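Local structure of carbamate kinase (2E9Y) at residues A[32-43]-A[93-104]; A[78-86]-A[191-199]. The protein probably catalyses the reversible transfer of phosphate between ATP and carbamate, interconverting carbamate and carbamoyl phosphate. All blocks are in the same frame, centred on the assembly; numbering follows the deposited sequence.

Interaction 1. Residues A[32-43]-A[93-104]; sequences VKRASSIIADVL and LKHSLEEELRRR
Ser-36 and Leu-97 mark the closest backbone approach, their CA atoms 4.8 Å apart, where helix segments 32-43 and 93-103 run roughly the same way with axes 8.6 Å apart and a crossing angle of -50°. Small side chains permit this approach: Ser-36 OG donates to Val-32 O of its own helix and lies 3.1 Å from Ser-96 OG, a weak hydrogen bond at most. Val-32 CG1 presses tightly on Ser-96 CB. Deeper in, the side chains of Leu-97 and Ile-39 cross at about a right angle, both methyls of Leu-97 near Ile-39 CG2, and Leu-101 CD1 and CD2 reach Leu-43 CD2. Toward solvent, the extended Arg-104 chain delivers its guanidinium end-on to Asp-41, NH1 and NH2 both reaching OD1 (2.9 and 3.1 Å) from the same face of the carboxylate. Ala-40 CB sits over the guanidinium centre, 3.4 Å from CZ, while Arg-104 NE donates to the anti lone pair of Glu-100 OE2 at 2.8 Å. The bend in Glu-100 (chi2 54°) helps place its other oxygen beside Arg-103 and a water bound to Lys-33 O. With an alanine at Arg-104, Asp-41 and Glu-100 would probably lose their shared cation, and Ala-40 its flat cover. Ile-39 and Leu-43 also rest on strand 48-52, so this is neighbouring-helix packing beside the central sheet of the amino acid kinase fold.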
ATOM      1  N   VAL A  32      10.505 -11.799   8.660  1.00 28.04           N
ATOM      2  CA  VAL A  32      10.382 -10.409   9.084  1.00 29.41           C
ATOM      3  C   VAL A  32      10.613 -10.258  10.589  1.00 29.04           C
ATOM      4  O   VAL A  32      11.163  -9.273  11.064  1.00 28.56           O
ATOM      5  CB  VAL A  32       8.978  -9.922   8.721  1.00 30.69           C
ATOM      6  CG1 VAL A  32       8.598  -8.730   9.596  1.00 31.94           C
ATOM      7  CG2 VAL A  32       8.935  -9.506   7.263  1.00 31.47           C
ATOM      8  N   LYS A  33      10.202 -11.252  11.372  1.00 29.56           N
ATOM      9  CA  LYS A  33      10.414 -11.202  12.813  1.00 30.42           C
ATOM     10  C   LYS A  33      11.914 -11.138  13.084  1.00 29.81           C
ATOM     11  O   LYS A  33      12.372 -10.339  13.901  1.00 28.97           O
ATOM     12  CB  LYS A  33       9.817 -12.439  13.491  1.00 32.07           C
ATOM     13  CG  LYS A  33       9.976 -12.444  15.009  1.00 35.75           C
ATOM     14  CD  LYS A  33       9.316 -13.664  15.643  1.00 37.72           C
ATOM     15  CE  LYS A  33       9.466 -13.660  17.160  1.00 37.78           C
ATOM     16  NZ  LYS A  33       8.794 -12.488  17.794  1.00 38.91           N
ATOM     17  N   ARG A  34      12.673 -11.984  12.393  1.00 29.87           N
ATOM     18  CA  ARG A  34      14.123 -12.005  12.557  1.00 29.72           C
ATOM     19  C   ARG A  34      14.722 -10.652  12.176  1.00 28.53           C
ATOM     20  O   ARG A  34      15.551 -10.107  12.900  1.00 27.39           O
ATOM     21  CB  ARG A  34      14.755 -13.103  11.691  1.00 32.00           C
ATOM     22  CG  ARG A  34      14.428 -14.522  12.136  1.00 36.71           C
ATOM     23  CD  ARG A  34      15.370 -15.544  11.495  1.00 40.24           C
ATOM     24  NE  ARG A  34      15.137 -15.720  10.062  1.00 44.35           N
ATOM     25  CZ  ARG A  34      14.119 -16.403   9.546  1.00 45.60           C
ATOM     26  NH1 ARG A  34      13.232 -16.984  10.343  1.00 45.66           N
ATOM     27  NH2 ARG A  34      13.989 -16.507   8.229  1.00 45.95           N
ATOM     28  N   ALA A  35      14.290 -10.109  11.041  1.00 26.55           N
ATOM     29  CA  ALA A  35      14.801  -8.822  10.576  1.00 25.70           C
ATOM     30  C   ALA A  35      14.433  -7.669  11.505  1.00 25.08           C
ATOM     31  O   ALA A  35      15.246  -6.775  11.742  1.00 24.02           O
ATOM     32  CB  ALA A  35      14.293  -8.539   9.163  1.00 25.40           C
ATOM     33  N   SER A  36      13.210  -7.688  12.033  1.00 23.64           N
ATOM     34  CA  SER A  36      12.759  -6.629  12.930  1.00 23.84           C
ATOM     35  C   SER A  36      13.538  -6.626  14.235  1.00 23.93           C
ATOM     36  O   SER A  36      13.831  -5.567  14.786  1.00 21.09           O
ATOM     37  CB  SER A  36      11.265  -6.774  13.229  1.00 24.99           C
ATOM     38  OG  SER A  36      10.490  -6.449  12.086  1.00 27.78           O
ATOM     39  N   SER A  37      13.870  -7.814  14.729  1.00 24.57           N
ATOM     40  CA  SER A  37      14.619  -7.918  15.973  1.00 26.95           C
ATOM     41  C   SER A  37      15.963  -7.224  15.791  1.00 27.25           C
ATOM     42  O   SER A  37      16.376  -6.414  16.622  1.00 27.43           O
ATOM     43  CB  SER A  37      14.836  -9.386  16.340  1.00 28.19           C
ATOM     44  OG  SER A  37      15.430  -9.499  17.622  1.00 32.90           O
ATOM     45  N   ILE A  38      16.632  -7.544  14.687  1.00 26.67           N
ATOM     46  CA  ILE A  38      17.931  -6.960  14.368  1.00 27.51           C
ATOM     47  C   ILE A  38      17.840  -5.448  14.150  1.00 27.27           C
ATOM     48  O   ILE A  38      18.709  -4.699  14.594  1.00 26.79           O
ATOM     49  CB  ILE A  38      18.531  -7.640  13.118  1.00 28.35           C
ATOM     50  CG1 ILE A  38      18.891  -9.089  13.455  1.00 27.45           C
ATOM     51  CG2 ILE A  38      19.760  -6.879  12.633  1.00 29.41           C
ATOM     52  CD1 ILE A  38      19.264  -9.928  12.263  1.00 28.60           C
ATOM     53  N   ILE A  39      16.790  -4.994  13.473  1.00 25.81           N
ATOM     54  CA  ILE A  39      16.627  -3.562  13.242  1.00 25.04           C
ATOM     55  C   ILE A  39      16.410  -2.844  14.571  1.00 25.23           C
ATOM     56  O   ILE A  39      16.870  -1.718  14.760  1.00 24.95           O
ATOM     57  CB  ILE A  39      15.431  -3.272  12.307  1.00 23.88           C
ATOM     58  CG1 ILE A  39      15.768  -3.736  10.889  1.00 24.00           C
ATOM     59  CG2 ILE A  39      15.100  -1.784  12.322  1.00 24.91           C
ATOM     60  CD1 ILE A  39      14.600  -3.653   9.924  1.00 24.20           C
ATOM     61  N   ALA A  40      15.705  -3.503  15.488  1.00 25.56           N
ATOM     62  CA  ALA A  40      15.442  -2.926  16.801  1.00 27.42           C
ATOM     63  C   ALA A  40      16.763  -2.692  17.524  1.00 27.54           C
ATOM     64  O   ALA A  40      16.914  -1.715  18.259  1.00 26.99           O
ATOM     65  CB  ALA A  40      14.554  -3.858  17.618  1.00 29.21           C
ATOM     66  N   ASP A  41      17.717  -3.594  17.315  1.00 28.04           N
ATOM     67  CA  ASP A  41      19.024  -3.456  17.941  1.00 30.05           C
ATOM     68  C   ASP A  41      19.681  -2.185  17.420  1.00 30.52           C
ATOM     69  O   ASP A  41      20.201  -1.379  18.192  1.00 31.83           O
ATOM     70  CB  ASP A  41      19.910  -4.671  17.628  1.00 30.46           C
ATOM     71  CG  ASP A  41      19.400  -5.950  18.269  1.00 30.66           C
ATOM     72  OD1 ASP A  41      18.759  -5.864  19.337  1.00 32.80           O
ATOM     73  OD2 ASP A  41      19.649  -7.042  17.717  1.00 30.19           O
ATOM     74  N   VAL A  42      19.636  -2.005  16.104  1.00 29.08           N
ATOM     75  CA  VAL A  42      20.223  -0.836  15.465  1.00 27.79           C
ATOM     76  C   VAL A  42      19.632   0.463  16.008  1.00 28.32           C
ATOM     77  O   VAL A  42      20.359   1.429  16.247  1.00 28.58           O
ATOM     78  CB  VAL A  42      20.021  -0.894  13.937  1.00 26.95           C
ATOM     79  CG1 VAL A  42      20.419   0.426  13.302  1.00 25.46           C
ATOM     80  CG2 VAL A  42      20.843  -2.033  13.358  1.00 27.40           C
ATOM     81  N   LEU A  43      18.314   0.488  16.193  1.00 26.54           N
ATOM     82  CA  LEU A  43      17.643   1.671  16.727  1.00 28.43           C
ATOM     83  C   LEU A  43      18.080   1.891  18.173  1.00 29.35           C
ATOM     84  O   LEU A  43      18.155   3.026  18.645  1.00 28.72           O
ATOM     85  CB  LEU A  43      16.119   1.499  16.674  1.00 28.87           C
ATOM     86  CG  LEU A  43      15.400   1.827  15.359  1.00 29.88           C
ATOM     87  CD1 LEU A  43      16.039   1.086  14.201  1.00 30.62           C
ATOM     88  CD2 LEU A  43      13.933   1.457  15.491  1.00 29.47           C
ATOM     89  N   LEU A  93       6.701  -5.644   7.883  1.00 15.78           N
ATOM     90  CA  LEU A  93       7.841  -5.057   8.594  1.00 14.10           C
ATOM     91  C   LEU A  93       7.363  -4.090   9.675  1.00 15.17           C
ATOM     92  O   LEU A  93       7.849  -4.110  10.805  1.00 15.95           O
ATOM     93  CB  LEU A  93       8.755  -4.315   7.609  1.00 13.68           C
ATOM     94  CG  LEU A  93       9.545  -5.185   6.625  1.00 17.03           C
ATOM     95  CD1 LEU A  93      10.161  -4.313   5.536  1.00 19.13           C
ATOM     96  CD2 LEU A  93      10.617  -5.953   7.380  1.00 19.44           C
ATOM     97  N   LYS A  94       6.405  -3.243   9.314  1.00 14.82           N
ATOM     98  CA  LYS A  94       5.832  -2.264  10.237  1.00 15.84           C
ATOM     99  C   LYS A  94       5.237  -2.910  11.488  1.00 16.58           C
ATOM    100  O   LYS A  94       5.551  -2.518  12.614  1.00 16.46           O
ATOM    101  CB  LYS A  94       4.742  -1.465   9.519  1.00 14.91           C
ATOM    102  CG  LYS A  94       3.777  -0.710  10.426  1.00 17.00           C
ATOM    103  CD  LYS A  94       2.603  -0.160   9.610  1.00 17.40           C
ATOM    104  CE  LYS A  94       1.534   0.493  10.492  1.00 17.34           C
ATOM    105  NZ  LYS A  94       2.031   1.705  11.207  1.00 15.05           N
ATOM    106  N   HIS A  95       4.373  -3.897  11.287  1.00 14.82           N
ATOM    107  CA  HIS A  95       3.715  -4.566  12.405  1.00 17.77           C
ATOM    108  C   HIS A  95       4.714  -5.290  13.315  1.00 19.01           C
ATOM    109  O   HIS A  95       4.632  -5.203  14.542  1.00 18.53           O
ATOM    110  CB  HIS A  95       2.687  -5.568  11.875  1.00 17.38           C
ATOM    111  CG  HIS A  95       1.612  -5.912  12.859  1.00 20.19           C
ATOM    112  ND1 HIS A  95       0.540  -5.082  13.108  1.00 21.25           N
ATOM    113  CD2 HIS A  95       1.455  -6.984  13.671  1.00 19.62           C
ATOM    114  CE1 HIS A  95      -0.234  -5.629  14.030  1.00 21.19           C
ATOM    115  NE2 HIS A  95       0.300  -6.784  14.388  1.00 21.25           N
ATOM    116  N   SER A  96       5.657  -5.997  12.705  1.00 18.71           N
ATOM    117  CA  SER A  96       6.661  -6.748  13.456  1.00 21.30           C
ATOM    118  C   SER A  96       7.629  -5.847  14.228  1.00 22.07           C
ATOM    119  O   SER A  96       7.951  -6.117  15.388  1.00 22.15           O
ATOM    120  CB  SER A  96       7.445  -7.654  12.506  1.00 22.55           C
ATOM    121  OG  SER A  96       8.369  -8.459  13.218  1.00 29.16           O
ATOM    122  N   LEU A  97       8.094  -4.782  13.586  1.00 21.60           N
ATOM    123  CA  LEU A  97       9.024  -3.863  14.233  1.00 21.51           C
ATOM    124  C   LEU A  97       8.361  -3.151  15.409  1.00 22.44           C
ATOM    125  O   LEU A  97       8.951  -3.032  16.485  1.00 21.34           O
ATOM    126  CB  LEU A  97       9.549  -2.843  13.223  1.00 20.12           C
ATOM    127  CG  LEU A  97      10.586  -1.848  13.748  1.00 21.04           C
ATOM    128  CD1 LEU A  97      11.689  -2.585  14.506  1.00 22.90           C
ATOM    129  CD2 LEU A  97      11.166  -1.070  12.580  1.00 20.09           C
ATOM    130  N   GLU A  98       7.135  -2.681  15.204  1.00 19.90           N
ATOM    131  CA  GLU A  98       6.400  -2.007  16.267  1.00 22.66           C
ATOM    132  C   GLU A  98       6.223  -2.942  17.463  1.00 24.29           C
ATOM    133  O   GLU A  98       6.369  -2.530  18.613  1.00 24.10           O
ATOM    134  CB  GLU A  98       5.025  -1.552  15.762  1.00 21.68           C
ATOM    135  CG  GLU A  98       5.046  -0.249  14.979  1.00 21.81           C
ATOM    136  CD  GLU A  98       3.680   0.121  14.422  1.00 21.05           C
ATOM    137  OE1 GLU A  98       2.670  -0.445  14.889  1.00 21.51           O
ATOM    138  OE2 GLU A  98       3.618   0.989  13.524  1.00 21.32           O
ATOM    139  N   GLU A  99       5.914  -4.205  17.189  1.00 25.04           N
ATOM    140  CA  GLU A  99       5.721  -5.183  18.255  1.00 26.91           C
ATOM    141  C   GLU A  99       7.015  -5.406  19.034  1.00 28.89           C
ATOM    142  O   GLU A  99       7.003  -5.497  20.266  1.00 27.83           O
ATOM    143  CB  GLU A  99       5.242  -6.508  17.669  1.00 27.40           C
ATOM    144  CG  GLU A  99       4.962  -7.587  18.699  1.00 31.07           C
ATOM    145  CD  GLU A  99       4.465  -8.866  18.060  1.00 33.13           C
ATOM    146  OE1 GLU A  99       3.463  -8.808  17.313  1.00 34.48           O
ATOM    147  OE2 GLU A  99       5.075  -9.930  18.301  1.00 34.73           O
ATOM    148  N   GLU A 100       8.129  -5.490  18.313  1.00 29.03           N
ATOM    149  CA  GLU A 100       9.426  -5.707  18.943  1.00 32.05           C
ATOM    150  C   GLU A 100       9.827  -4.523  19.813  1.00 32.83           C
ATOM    151  O   GLU A 100      10.236  -4.702  20.960  1.00 33.69           O
ATOM    152  CB  GLU A 100      10.500  -5.954  17.881  1.00 33.51           C
ATOM    153  CG  GLU A 100      11.886  -6.247  18.444  1.00 35.68           C
ATOM    154  CD  GLU A 100      11.886  -7.398  19.435  1.00 38.42           C
ATOM    155  OE1 GLU A 100      11.284  -8.449  19.127  1.00 39.52           O
ATOM    156  OE2 GLU A 100      12.494  -7.257  20.518  1.00 38.47           O
ATOM    157  N   LEU A 101       9.707  -3.315  19.271  1.00 32.75           N
ATOM    158  CA  LEU A 101      10.065  -2.116  20.016  1.00 33.32           C
ATOM    159  C   LEU A 101       9.207  -1.990  21.269  1.00 35.82           C
ATOM    160  O   LEU A 101       9.681  -1.556  22.319  1.00 36.46           O
ATOM    161  CB  LEU A 101       9.899  -0.876  19.130  1.00 31.06           C
ATOM    162  CG  LEU A 101      10.832  -0.831  17.916  1.00 29.91           C
ATOM    163  CD1 LEU A 101      10.457   0.330  17.010  1.00 28.44           C
ATOM    164  CD2 LEU A 101      12.272  -0.698  18.386  1.00 30.05           C
ATOM    165  N   ARG A 102       7.942  -2.379  21.149  1.00 37.20           N
ATOM    166  CA  ARG A 102       7.000  -2.325  22.261  1.00 39.90           C
ATOM    167  C   ARG A 102       7.446  -3.303  23.342  1.00 40.66           C
ATOM    168  O   ARG A 102       7.425  -2.987  24.534  1.00 40.28           O
ATOM    169  CB  ARG A 102       5.607  -2.705  21.764  1.00 41.88           C
ATOM    170  CG  ARG A 102       4.502  -2.611  22.793  1.00 44.42           C
ATOM    171  CD  ARG A 102       3.259  -3.264  22.230  1.00 46.84           C
ATOM    172  NE  ARG A 102       3.006  -2.798  20.869  1.00 48.90           N
ATOM    173  CZ  ARG A 102       2.555  -3.569  19.885  1.00 49.66           C
ATOM    174  NH1 ARG A 102       2.299  -4.853  20.103  1.00 49.76           N
ATOM    175  NH2 ARG A 102       2.368  -3.056  18.679  1.00 49.59           N
ATOM    176  N   ARG A 103       7.847  -4.494  22.910  1.00 40.86           N
ATOM    177  CA  ARG A 103       8.313  -5.530  23.822  1.00 42.40           C
ATOM    178  C   ARG A 103       9.527  -5.024  24.599  1.00 42.50           C
ATOM    179  O   ARG A 103       9.840  -5.525  25.679  1.00 42.58           O
ATOM    180  CB  ARG A 103       8.680  -6.790  23.031  1.00 43.95           C
ATOM    181  CG  ARG A 103       9.200  -7.939  23.878  1.00 45.90           C
ATOM    182  CD  ARG A 103       9.402  -9.201  23.049  1.00 47.52           C
ATOM    183  NE  ARG A 103       8.157  -9.656  22.432  1.00 48.88           N
ATOM    184  CZ  ARG A 103       7.863  -9.531  21.140  1.00 49.96           C
ATOM    185  NH1 ARG A 103       8.728  -8.964  20.307  1.00 50.24           N
ATOM    186  NH2 ARG A 103       6.699  -9.969  20.680  1.00 48.92           N
ATOM    187  N   ARG A 104      10.202  -4.021  24.043  1.00 41.27           N
ATOM    188  CA  ARG A 104      11.376  -3.446  24.682  1.00 40.98           C
ATOM    189  C   ARG A 104      11.032  -2.158  25.426  1.00 42.24           C
ATOM    190  O   ARG A 104      11.919  -1.421  25.858  1.00 42.92           O
ATOM    191  CB  ARG A 104      12.464  -3.177  23.639  1.00 38.76           C
ATOM    192  CG  ARG A 104      12.856  -4.407  22.838  1.00 36.48           C
ATOM    193  CD  ARG A 104      14.101  -4.164  21.998  1.00 34.62           C
ATOM    194  NE  ARG A 104      14.436  -5.327  21.179  1.00 32.29           N
ATOM    195  CZ  ARG A 104      15.559  -5.451  20.480  1.00 31.06           C
ATOM    196  NH1 ARG A 104      16.463  -4.481  20.500  1.00 30.94           N
ATOM    197  NH2 ARG A 104      15.775  -6.542  19.756  1.00 28.14           N
TER
HETATM  198  O   HOH W   1      10.937  -9.270  16.367  1.00 32.82           O
HETATM  199  O   HOH W   2      11.498 -11.520  17.880  1.00 50.98           O

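Interaction 2. Residues A[78-86]-A[191-199]; sequences LYIATAMTQ and ALGGGGVPV
The carboxamide of Gln-86 meets the glycine loop 193-196 with its edge: NE2 points in the amide plane at Gly-193 O, 3.1 Å away, and Gly-196 CA lies 3.6 Å from the same nitrogen. To one side of that plane stands Val-197 CG2, 4.0 Å from NE2; to the opposite side lies Gly-193 N, 4.1 Å from CD. This loop is a pair of overlapping beta turns joining strands 188-191 and 197-201 of the mixed sheet in the amino acid kinase fold, and helix 78-103 packs over it near its N-terminal end.

The NE2 bond is nearly straight (N-H...O 163°) and falls on a lone pair of Gly-193 O in the carbonyl plane. That oxygen also accepts from Gly-196 N, closing the second turn, while Gly-195 N to Leu-192 O closes the first. The Gln-86 chain is extended beyond CG (chi2 -173°), which carries the amide from the helix to the loop; OE1 accepts from Ser-115 N on strand 112-119. Both polar atoms of this buried amide are thus satisfied, and its rotation is fixed from two ends.

Glycine suits each loop position. A side chain at Gly-193 would crowd Gln-86 CG, Gly-194 has positive phi, and at Gly-195 and Gly-196 a CB would jam against the preceding carbonyl oxygen. Beyond the loop, Val-197 wedges under the first turns of the helix. Thr-82 and Val-197 lie alongside each other, pointing opposite ways, with Thr-82 CG2 3.9 Å from Val-197 CG2. The Tyr-79 side chain turns from the strand and packs on Val-25 of the second subunit, so that its CB is what meets Val-197 CG1, at 3.9 Å.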
ATOM      1  N   LEU A  78       1.840  -3.666 -13.919  1.00 13.33           N
ATOM      2  CA  LEU A  78       2.961  -3.879 -13.016  1.00 16.54           C
ATOM      3  C   LEU A  78       3.158  -2.794 -11.962  1.00 15.28           C
ATOM      4  O   LEU A  78       3.531  -3.095 -10.832  1.00 14.93           O
ATOM      5  CB  LEU A  78       4.251  -4.053 -13.832  1.00 17.81           C
ATOM      6  CG  LEU A  78       5.554  -4.359 -13.090  1.00 20.13           C
ATOM      7  CD1 LEU A  78       5.394  -5.609 -12.248  1.00 19.03           C
ATOM      8  CD2 LEU A  78       6.677  -4.545 -14.103  1.00 19.74           C
ATOM      9  N   TYR A  79       2.917  -1.534 -12.310  1.00 14.92           N
ATOM     10  CA  TYR A  79       3.124  -0.486 -11.315  1.00 14.49           C
ATOM     11  C   TYR A  79       2.118  -0.574 -10.177  1.00 15.22           C
ATOM     12  O   TYR A  79       2.424  -0.172  -9.056  1.00 13.49           O
ATOM     13  CB  TYR A  79       3.109   0.904 -11.962  1.00 16.53           C
ATOM     14  CG  TYR A  79       1.869   1.245 -12.743  1.00 20.52           C
ATOM     15  CD1 TYR A  79       0.736   1.740 -12.109  1.00 21.41           C
ATOM     16  CD2 TYR A  79       1.848   1.111 -14.134  1.00 23.14           C
ATOM     17  CE1 TYR A  79      -0.396   2.104 -12.841  1.00 24.37           C
ATOM     18  CE2 TYR A  79       0.727   1.469 -14.872  1.00 26.40           C
ATOM     19  CZ  TYR A  79      -0.389   1.967 -14.218  1.00 26.41           C
ATOM     20  OH  TYR A  79      -1.494   2.335 -14.950  1.00 30.65           O
ATOM     21  N   ILE A  80       0.929  -1.104 -10.460  1.00 13.06           N
ATOM     22  CA  ILE A  80      -0.076  -1.283  -9.415  1.00 13.86           C
ATOM     23  C   ILE A  80       0.365  -2.481  -8.565  1.00 12.95           C
ATOM     24  O   ILE A  80       0.224  -2.477  -7.339  1.00 13.32           O
ATOM     25  CB  ILE A  80      -1.482  -1.549 -10.014  1.00 14.30           C
ATOM     26  CG1 ILE A  80      -2.049  -0.250 -10.600  1.00 16.64           C
ATOM     27  CG2 ILE A  80      -2.426  -2.091  -8.945  1.00 14.36           C
ATOM     28  CD1 ILE A  80      -2.128   0.885  -9.616  1.00 22.88           C
ATOM     29  N   ALA A  81       0.899  -3.510  -9.216  1.00 11.76           N
ATOM     30  CA  ALA A  81       1.383  -4.682  -8.496  1.00 11.75           C
ATOM     31  C   ALA A  81       2.505  -4.238  -7.556  1.00 12.46           C
ATOM     32  O   ALA A  81       2.553  -4.638  -6.391  1.00 11.29           O
ATOM     33  CB  ALA A  81       1.895  -5.736  -9.473  1.00 10.91           C
ATOM     34  N   THR A  82       3.401  -3.395  -8.058  1.00 11.22           N
ATOM     35  CA  THR A  82       4.495  -2.904  -7.229  1.00 11.84           C
ATOM     36  C   THR A  82       3.954  -2.131  -6.024  1.00 11.30           C
ATOM     37  O   THR A  82       4.422  -2.324  -4.902  1.00 11.60           O
ATOM     38  CB  THR A  82       5.450  -1.997  -8.036  1.00 14.78           C
ATOM     39  OG1 THR A  82       6.138  -2.787  -9.011  1.00 16.38           O
ATOM     40  CG2 THR A  82       6.470  -1.334  -7.116  1.00 14.02           C
ATOM     41  N   ALA A  83       2.975  -1.261  -6.251  1.00 10.89           N
ATOM     42  CA  ALA A  83       2.389  -0.491  -5.145  1.00 11.78           C
ATOM     43  C   ALA A  83       1.818  -1.454  -4.108  1.00 12.65           C
ATOM     44  O   ALA A  83       1.989  -1.270  -2.895  1.00 10.71           O
ATOM     45  CB  ALA A  83       1.291   0.439  -5.661  1.00 13.97           C
ATOM     46  N   MET A  84       1.133  -2.489  -4.584  1.00 11.30           N
ATOM     47  CA  MET A  84       0.571  -3.497  -3.698  1.00 11.85           C
ATOM     48  C   MET A  84       1.650  -4.114  -2.811  1.00 11.76           C
ATOM     49  O   MET A  84       1.469  -4.318  -1.617  1.00 10.49           O
ATOM     50  CB  MET A  84      -0.078  -4.581  -4.560  1.00 12.39           C
ATOM     51  CG  MET A  84      -1.446  -4.158  -5.101  1.00 14.66           C
ATOM     52  SD  MET A  84      -2.269  -5.487  -5.988  1.00 19.10           S
ATOM     53  CE  MET A  84      -3.585  -4.511  -6.730  1.00 20.06           C
ATOM     54  N   THR A  85       2.804  -4.441  -3.403  1.00 11.26           N
ATOM     55  CA  THR A  85       3.873  -5.056  -2.618  1.00 11.70           C
ATOM     56  C   THR A  85       4.427  -4.108  -1.558  1.00 12.16           C
ATOM     57  O   THR A  85       4.962  -4.557  -0.542  1.00 12.25           O
ATOM     58  CB  THR A  85       5.061  -5.569  -3.501  1.00 11.72           C
ATOM     59  OG1 THR A  85       5.735  -4.471  -4.130  1.00 12.92           O
ATOM     60  CG2 THR A  85       4.556  -6.536  -4.559  1.00 11.41           C
ATOM     61  N   GLN A  86       4.319  -2.802  -1.781  1.00 11.16           N
ATOM     62  CA  GLN A  86       4.818  -1.864  -0.779  1.00 12.02           C
ATOM     63  C   GLN A  86       3.953  -1.958   0.476  1.00 11.17           C
ATOM     64  O   GLN A  86       4.460  -1.874   1.593  1.00 12.97           O
ATOM     65  CB  GLN A  86       4.831  -0.419  -1.310  1.00 10.22           C
ATOM     66  CG  GLN A  86       5.793  -0.204  -2.482  1.00 10.90           C
ATOM     67  CD  GLN A  86       5.939   1.261  -2.894  1.00 11.60           C
ATOM     68  OE1 GLN A  86       5.093   2.101  -2.583  1.00 13.37           O
ATOM     69  NE2 GLN A  86       7.018   1.564  -3.616  1.00 10.92           N
ATOM     70  N   ALA A 191      10.142   2.574   3.393  1.00 14.00           N
ATOM     71  CA  ALA A 191       9.837   3.253   2.142  1.00 14.33           C
ATOM     72  C   ALA A 191      10.557   2.652   0.947  1.00 14.53           C
ATOM     73  O   ALA A 191      11.386   1.752   1.086  1.00 13.68           O
ATOM     74  CB  ALA A 191      10.186   4.744   2.263  1.00 15.67           C
ATOM     75  N   LEU A 192      10.215   3.162  -0.230  1.00 15.15           N
ATOM     76  CA  LEU A 192      10.818   2.731  -1.480  1.00 15.37           C
ATOM     77  C   LEU A 192      10.775   1.215  -1.651  1.00 14.99           C
ATOM     78  O   LEU A 192      11.723   0.609  -2.139  1.00 15.21           O
ATOM     79  CB  LEU A 192      12.268   3.243  -1.538  1.00 18.41           C
ATOM     80  CG  LEU A 192      12.848   3.645  -2.897  1.00 21.70           C
ATOM     81  CD1 LEU A 192      11.861   4.532  -3.634  1.00 20.87           C
ATOM     82  CD2 LEU A 192      14.169   4.377  -2.693  1.00 21.13           C
ATOM     83  N   GLY A 193       9.657   0.605  -1.266  1.00 13.21           N
ATOM     84  CA  GLY A 193       9.535  -0.832  -1.391  1.00 12.56           C
ATOM     85  C   GLY A 193       9.659  -1.298  -2.832  1.00 13.37           C
ATOM     86  O   GLY A 193       9.048  -0.724  -3.731  1.00 14.17           O
ATOM     87  N   GLY A 194      10.451  -2.343  -3.048  1.00 13.28           N
ATOM     88  CA  GLY A 194      10.620  -2.909  -4.384  1.00 14.32           C
ATOM     89  C   GLY A 194      11.405  -1.983  -5.323  1.00 14.77           C
ATOM     90  O   GLY A 194      11.489  -2.190  -6.526  1.00 16.33           O
ATOM     91  N   GLY A 195      11.967  -0.907  -4.744  1.00 14.57           N
ATOM     92  CA  GLY A 195      12.727   0.031  -5.570  1.00 15.52           C
ATOM     93  C   GLY A 195      11.878   1.241  -5.983  1.00 16.44           C
ATOM     94  O   GLY A 195      12.340   2.180  -6.616  1.00 16.69           O
ATOM     95  N   GLY A 196      10.580   1.168  -5.634  1.00 14.02           N
ATOM     96  CA  GLY A 196       9.691   2.290  -5.917  1.00 13.91           C
ATOM     97  C   GLY A 196       8.814   2.044  -7.153  1.00 15.08           C
ATOM     98  O   GLY A 196       9.122   1.229  -8.013  1.00 13.69           O
ATOM     99  N   VAL A 197       7.684   2.777  -7.203  1.00 14.23           N
ATOM    100  CA  VAL A 197       6.845   2.787  -8.403  1.00 15.47           C
ATOM    101  C   VAL A 197       7.387   3.761  -9.465  1.00 15.62           C
ATOM    102  O   VAL A 197       7.451   4.972  -9.264  1.00 16.49           O
ATOM    103  CB  VAL A 197       5.444   3.219  -7.964  1.00 13.75           C
ATOM    104  CG1 VAL A 197       4.511   3.317  -9.169  1.00 16.21           C
ATOM    105  CG2 VAL A 197       4.883   2.219  -6.972  1.00 15.96           C
ATOM    106  N   PRO A 198       7.825   3.234 -10.631  1.00 17.21           N
ATOM    107  CA  PRO A 198       8.373   4.071 -11.682  1.00 17.60           C
ATOM    108  C   PRO A 198       7.340   4.933 -12.356  1.00 15.98           C
ATOM    109  O   PRO A 198       6.290   4.489 -12.799  1.00 14.88           O
ATOM    110  CB  PRO A 198       8.957   3.187 -12.771  1.00 19.79           C
ATOM    111  CG  PRO A 198       8.932   1.762 -12.268  1.00 21.37           C
ATOM    112  CD  PRO A 198       7.890   1.839 -11.052  1.00 18.89           C
ATOM    113  N   VAL A 199       7.712   6.197 -12.445  1.00 14.84           N
ATOM    114  CA  VAL A 199       6.955   7.106 -13.252  1.00 15.24           C
ATOM    115  C   VAL A 199       7.897   7.902 -14.141  1.00 15.44           C
ATOM    116  O   VAL A 199       9.102   7.982 -13.910  1.00 16.84           O
ATOM    117  CB  VAL A 199       6.235   8.050 -12.297  1.00 15.30           C
ATOM    118  CG1 VAL A 199       5.278   7.251 -11.415  1.00 17.74           C
ATOM    119  CG2 VAL A 199       7.252   8.750 -11.410  1.00 14.03           C
TER

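Helix 78-103 is common to both contacts: interaction 2 uses its N-terminal turns and interaction 1 its C-terminal end. Their centres lie 23 Å apart and their nearest atoms about 7 Å, so they do not touch. Along the chain the segments alternate, 32-43, 78-86, 93-104 and then 191-199, so this one helix ties an early helix, 25-44, to a glycine loop and strand more than a hundred residues later. The mixed sheet links them too, through strand 48-52 near interaction 1 and strand 197-201 in interaction 2. Residues of segments 78-86 and 93-104 reach the second subunit, placing the shared helix at the dimer interface.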